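Local coordinates for protein fructosyl amine: oxygen oxidoreductase (Aspergillus fumigatus, PDB 3DJE) that oxidatively deglycates fructosyl amino acids with a bound FAD cofactor, releasing the amine from the sugar as a fructosamine oxidase (amadoriase), at residues G18-T21 with A22-A26; A315-K318 with E319-Q323. All blocks are in the same frame, centred on the assembly; numbering follows the deposited sequence.

Contact 1: residues G18-T21 with A22-A26; sequences GTST and ALHLA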
loop_
_atom_site.group_PDB
_atom_site.type_symbol
_atom_site.label_atom_id
_atom_site.label_comp_id
_atom_site.label_asym_id
_atom_site.label_seq_id
_atom_site.Cartn_x
_atom_site.Cartn_y
_atom_site.Cartn_z
ATOM N N GLY A 18 2.287 10.471 3.538
ATOM C CA GLY A 18 2.425 11.638 4.417
ATOM C C GLY A 18 3.814 11.691 5.044
ATOM O O GLY A 18 4.452 12.756 5.077
ATOM N N THR A 19 4.292 10.545 5.527
ATOM C CA THR A 19 5.629 10.476 6.116
ATOM C C THR A 19 6.701 10.752 5.058
ATOM O O THR A 19 7.657 11.509 5.315
ATOM C CB THR A 19 5.866 9.163 6.864
ATOM O OG1 THR A 19 4.995 9.128 7.993
ATOM C CG2 THR A 19 7.309 9.051 7.371
ATOM N N SER A 20 6.536 10.166 3.866
ATOM C CA SER A 20 7.487 10.428 2.770
ATOM C C SER A 20 7.557 11.935 2.473
ATOM O O SER A 20 8.653 12.531 2.304
ATOM C CB SER A 20 7.081 9.691 1.497
ATOM O OG SER A 20 8.172 9.703 0.591
ATOM N N THR A 21 6.379 12.553 2.413
ATOM C CA THR A 21 6.283 13.980 2.160
ATOM C C THR A 21 6.974 14.789 3.268
ATOM O O THR A 21 7.737 15.720 2.979
ATOM C CB THR A 21 4.822 14.409 1.957
ATOM O OG1 THR A 21 4.265 13.671 0.861
ATOM C CG2 THR A 21 4.759 15.887 1.592
ATOM N N ALA A 22 6.720 14.425 4.528
ATOM C CA ALA A 22 7.352 15.100 5.667
ATOM C C ALA A 22 8.876 15.031 5.580
ATOM O O ALA A 22 9.574 16.040 5.749
ATOM C CB ALA A 22 6.853 14.502 6.972
ATOM N N LEU A 23 9.380 13.835 5.278
ATOM C CA LEU A 23 10.815 13.601 5.148
ATOM C C LEU A 23 11.412 14.456 4.049
ATOM O O LEU A 23 12.445 15.120 4.259
ATOM C CB LEU A 23 11.083 12.118 4.881
ATOM C CG LEU A 23 12.562 11.772 4.670
ATOM C CD1 LEU A 23 13.380 12.076 5.937
ATOM C CD2 LEU A 23 12.694 10.301 4.235
ATOM N N HIS A 24 10.769 14.451 2.878
ATOM C CA HIS A 24 11.304 15.200 1.747
ATOM C C HIS A 24 11.186 16.705 1.909
ATOM O O HIS A 24 12.094 17.431 1.499
ATOM C CB HIS A 24 10.765 14.666 0.431
ATOM C CG HIS A 24 11.357 13.345 0.077
ATOM N ND1 HIS A 24 12.659 13.217 -0.359
ATOM C CD2 HIS A 24 10.854 12.088 0.145
ATOM C CE1 HIS A 24 12.922 11.938 -0.580
ATOM N NE2 HIS A 24 11.846 11.233 -0.274
ATOM N N LEU A 25 10.138 17.175 2.577
ATOM C CA LEU A 25 10.068 18.607 2.893
ATOM C C LEU A 25 11.258 18.982 3.772
ATOM O O LEU A 25 11.928 19.999 3.517
ATOM C CB LEU A 25 8.765 18.965 3.614
ATOM C CG LEU A 25 7.525 19.055 2.729
ATOM C CD1 LEU A 25 6.263 19.086 3.598
ATOM C CD2 LEU A 25 7.526 20.259 1.775
ATOM N N ALA A 26 11.510 18.174 4.807
ATOM C CA ALA A 26 12.605 18.427 5.745
ATOM C C ALA A 26 13.942 18.400 5.008
ATOM O O ALA A 26 14.786 19.285 5.209
ATOM C CB ALA A 26 12.605 17.403 6.876
#
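Ala22, Leu23, His24 and Leu25 each turn the backbone N-H to the carbonyl oxygen four residues earlier, of Gly18, Thr19, Ser20 and Thr21 in that order, and the four i to i+4 bonds make two turns of regular alpha-helix. All four are nearly straight; the shortest joins Leu25 N to Thr21 O at 2.8 Å. The main side-chain meeting is between Ser20 and His24, one turn apart. With chi1 at -166°, Ser20 OG swings to the side of the carbonyl carbon and meets the imidazole edge in the plane of the ring, 3.6 Å from His24 CD2. The backbone meets the same edge, Ser20 O lying near the ring plane 3.1 Å from His24 CD2. Neither polar end spends its hydrogen bonds on the other: Ser20 OG bonds to Leu370 O and Gly374 N, and His24 NE2 to Pro371 O, so Ser20 ties the helix to the lead-in and first turn of helix 373-382, and His24 to the lead-in. On the neighbouring face of the helix, Thr21 and Leu25 run side by side in the same direction, Thr21 CG2 lying 4.1 Å from Leu25 CD1. A chi1 of -77° sets Leu25 CG beside its backbone N and turns the side chain back toward the preceding turn, Leu25 CG lying 3.4 Å from Thr21 O. Both side chains rest on Ile11 of strand 9-12, while Thr21 OG1 bonds back to Trp17 O. On another side, Thr19 and Leu23 pack against helix 160-173. Gly18 is the last glycine of a GxGxxG sequence, and helix 16-27 joins strands 9-12 and 33-37 in the beta-alpha-beta unit of a Rossmann-type dinucleotide-binding fold, with the FAD near its N-terminal end.

Contact 2: residues A315-K318 with E319-Q323; sequences ALLK and ETMPQ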
loop_
_atom_site.group_PDB
_atom_site.type_symbol
_atom_site.label_atom_id
_atom_site.label_comp_id
_atom_site.label_asym_id
_atom_site.label_seq_id
_atom_site.Cartn_x
_atom_site.Cartn_y
_atom_site.Cartn_z
ATOM N N ALA A 315 -6.567 -22.390 1.872
ATOM C CA ALA A 315 -6.522 -23.001 0.534
ATOM C C ALA A 315 -5.182 -22.740 -0.162
ATOM O O ALA A 315 -4.595 -23.639 -0.775
ATOM C CB ALA A 315 -7.681 -22.515 -0.319
ATOM N N LEU A 316 -4.711 -21.499 -0.074
ATOM C CA LEU A 316 -3.403 -21.118 -0.591
ATOM C C LEU A 316 -2.302 -21.931 0.086
ATOM O O LEU A 316 -1.389 -22.438 -0.580
ATOM C CB LEU A 316 -3.170 -19.621 -0.352
ATOM C CG LEU A 316 -1.738 -19.074 -0.481
ATOM C CD1 LEU A 316 -1.170 -19.215 -1.893
ATOM C CD2 LEU A 316 -1.726 -17.629 -0.020
ATOM N N LEU A 317 -2.370 -22.032 1.413
ATOM C CA LEU A 317 -1.349 -22.770 2.160
ATOM C C LEU A 317 -1.347 -24.247 1.762
ATOM O O LEU A 317 -0.300 -24.866 1.668
ATOM C CB LEU A 317 -1.544 -22.632 3.670
ATOM C CG LEU A 317 -1.252 -21.234 4.226
ATOM C CD1 LEU A 317 -1.726 -21.122 5.668
ATOM C CD2 LEU A 317 0.248 -20.913 4.098
ATOM N N LYS A 318 -2.531 -24.803 1.519
ATOM C CA LYS A 318 -2.598 -26.207 1.099
ATOM C C LYS A 318 -1.808 -26.464 -0.186
ATOM O O LYS A 318 -1.195 -27.523 -0.335
ATOM C CB LYS A 318 -4.052 -26.670 0.941
ATOM C CG LYS A 318 -4.203 -28.171 0.702
ATOM C CD LYS A 318 -4.496 -28.918 1.993
ATOM C CE LYS A 318 -5.966 -28.806 2.404
ATOM N NZ LYS A 318 -6.360 -27.416 2.793
ATOM N N GLU A 319 -1.809 -25.485 -1.094
ATOM C CA GLU A 319 -1.147 -25.600 -2.392
ATOM C C GLU A 319 0.360 -25.368 -2.333
ATOM O O GLU A 319 1.065 -25.657 -3.307
ATOM C CB GLU A 319 -1.752 -24.600 -3.384
ATOM C CG GLU A 319 -3.227 -24.844 -3.695
ATOM C CD GLU A 319 -3.793 -23.930 -4.771
ATOM O OE1 GLU A 319 -3.057 -23.092 -5.347
ATOM O OE2 GLU A 319 -5.005 -24.048 -5.042
ATOM N N THR A 320 0.846 -24.860 -1.198
ATOM C CA THR A 320 2.216 -24.349 -1.098
ATOM C C THR A 320 2.965 -24.889 0.123
ATOM O O THR A 320 4.017 -25.519 -0.007
ATOM C CB THR A 320 2.221 -22.801 -1.036
ATOM O OG1 THR A 320 1.383 -22.363 0.039
ATOM C CG2 THR A 320 1.698 -22.217 -2.335
HETATM N N MSE A 321 2.425 -24.603 1.304
HETATM C CA MSE A 321 2.994 -25.057 2.568
HETATM C C MSE A 321 1.928 -25.812 3.361
HETATM O O MSE A 321 1.449 -25.336 4.389
HETATM C CB MSE A 321 3.517 -23.859 3.355
HETATM C CG MSE A 321 4.645 -23.182 2.627
HETATM SE SE MSE A 321 5.445 -21.761 3.638
HETATM C CE MSE A 321 3.892 -20.617 3.878
ATOM N N PRO A 322 1.520 -26.988 2.860
ATOM C CA PRO A 322 0.370 -27.677 3.469
ATOM C C PRO A 322 0.600 -28.063 4.934
ATOM O O PRO A 322 -0.375 -28.204 5.696
ATOM C CB PRO A 322 0.181 -28.918 2.577
ATOM C CG PRO A 322 1.478 -29.100 1.876
ATOM C CD PRO A 322 2.067 -27.724 1.706
ATOM N N GLN A 323 1.866 -28.199 5.330
ATOM C CA GLN A 323 2.219 -28.482 6.734
ATOM C C GLN A 323 1.778 -27.356 7.701
ATOM O O GLN A 323 1.643 -27.566 8.917
ATOM C CB GLN A 323 3.714 -28.798 6.868
ATOM C CG GLN A 323 4.680 -27.589 6.752
ATOM C CD GLN A 323 4.992 -27.164 5.322
ATOM O OE1 GLN A 323 4.419 -27.677 4.360
ATOM N NE2 GLN A 323 5.899 -26.196 5.182
#
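Thr320 doubles back on Leu316, its hydroxyl giving a 2.8 Å hydrogen bond from Thr320 OG1 to Leu316 O. The donor comes from above the carbonyl plane, and the torsion responsible (chi1 55°) sets OG1 between the backbone N and the carbonyl carbon while sending Thr320 CG2 toward Leu316 CD1, 4.2 Å away. Beside this pair, Leu317 and Met321 (present as selenomethionine) cross at an angle, with Leu317 CD2 3.7 Å from Met321 CE. Thr320 and Met321 both lean on Phe265 of strand 263-265, making this the closely packed side. Toward the C-terminal end of helix 307-320 the bonding loosens: Leu317 O accepts Thr320 N at 3.1 Å, an i to i+3 bond, and a weak one from Met321 N, whereas Pro322 N, 3.0 Å from Leu317 O, has no hydrogen to offer. The outer side is looser. Within this segment Glu319 N makes two weak bonds, to Ala315 O and Leu316 O, and the Glu319 chain extends alongside the helix with Glu319 CG 3.4 Å from Ala315 O, its OE1 bonding to Trp146 NE1. Lys318 bends along its length at the exposed surface, and the Pro322 ring touches the backbone there, Pro322 CB being 3.5 Å from Lys318 O.

Overall arrangement
From the N terminus, the chain completes contact 1 within helix 16-27, just after strand 9-12 and its glycine-rich turn, and reaches contact 2 nearly three hundred residues later, toward the end of helix 307-320. Each is local to one continuous segment, so neither closes a long loop, and the two follow in series without nesting or crossing. The centres of contact 1 and contact 2 are about 40 Å apart, on opposite sides of the centre of the chain, and the contacts do not touch. Residues 18-26 tie the mostly parallel sheet of the FAD-binding fold to helices 160-173 and 373-382; residues 315-323 carry a helix end against the other mixed sheet, through strand 263-265, with the FAD and the bound FSA lying between the two regions.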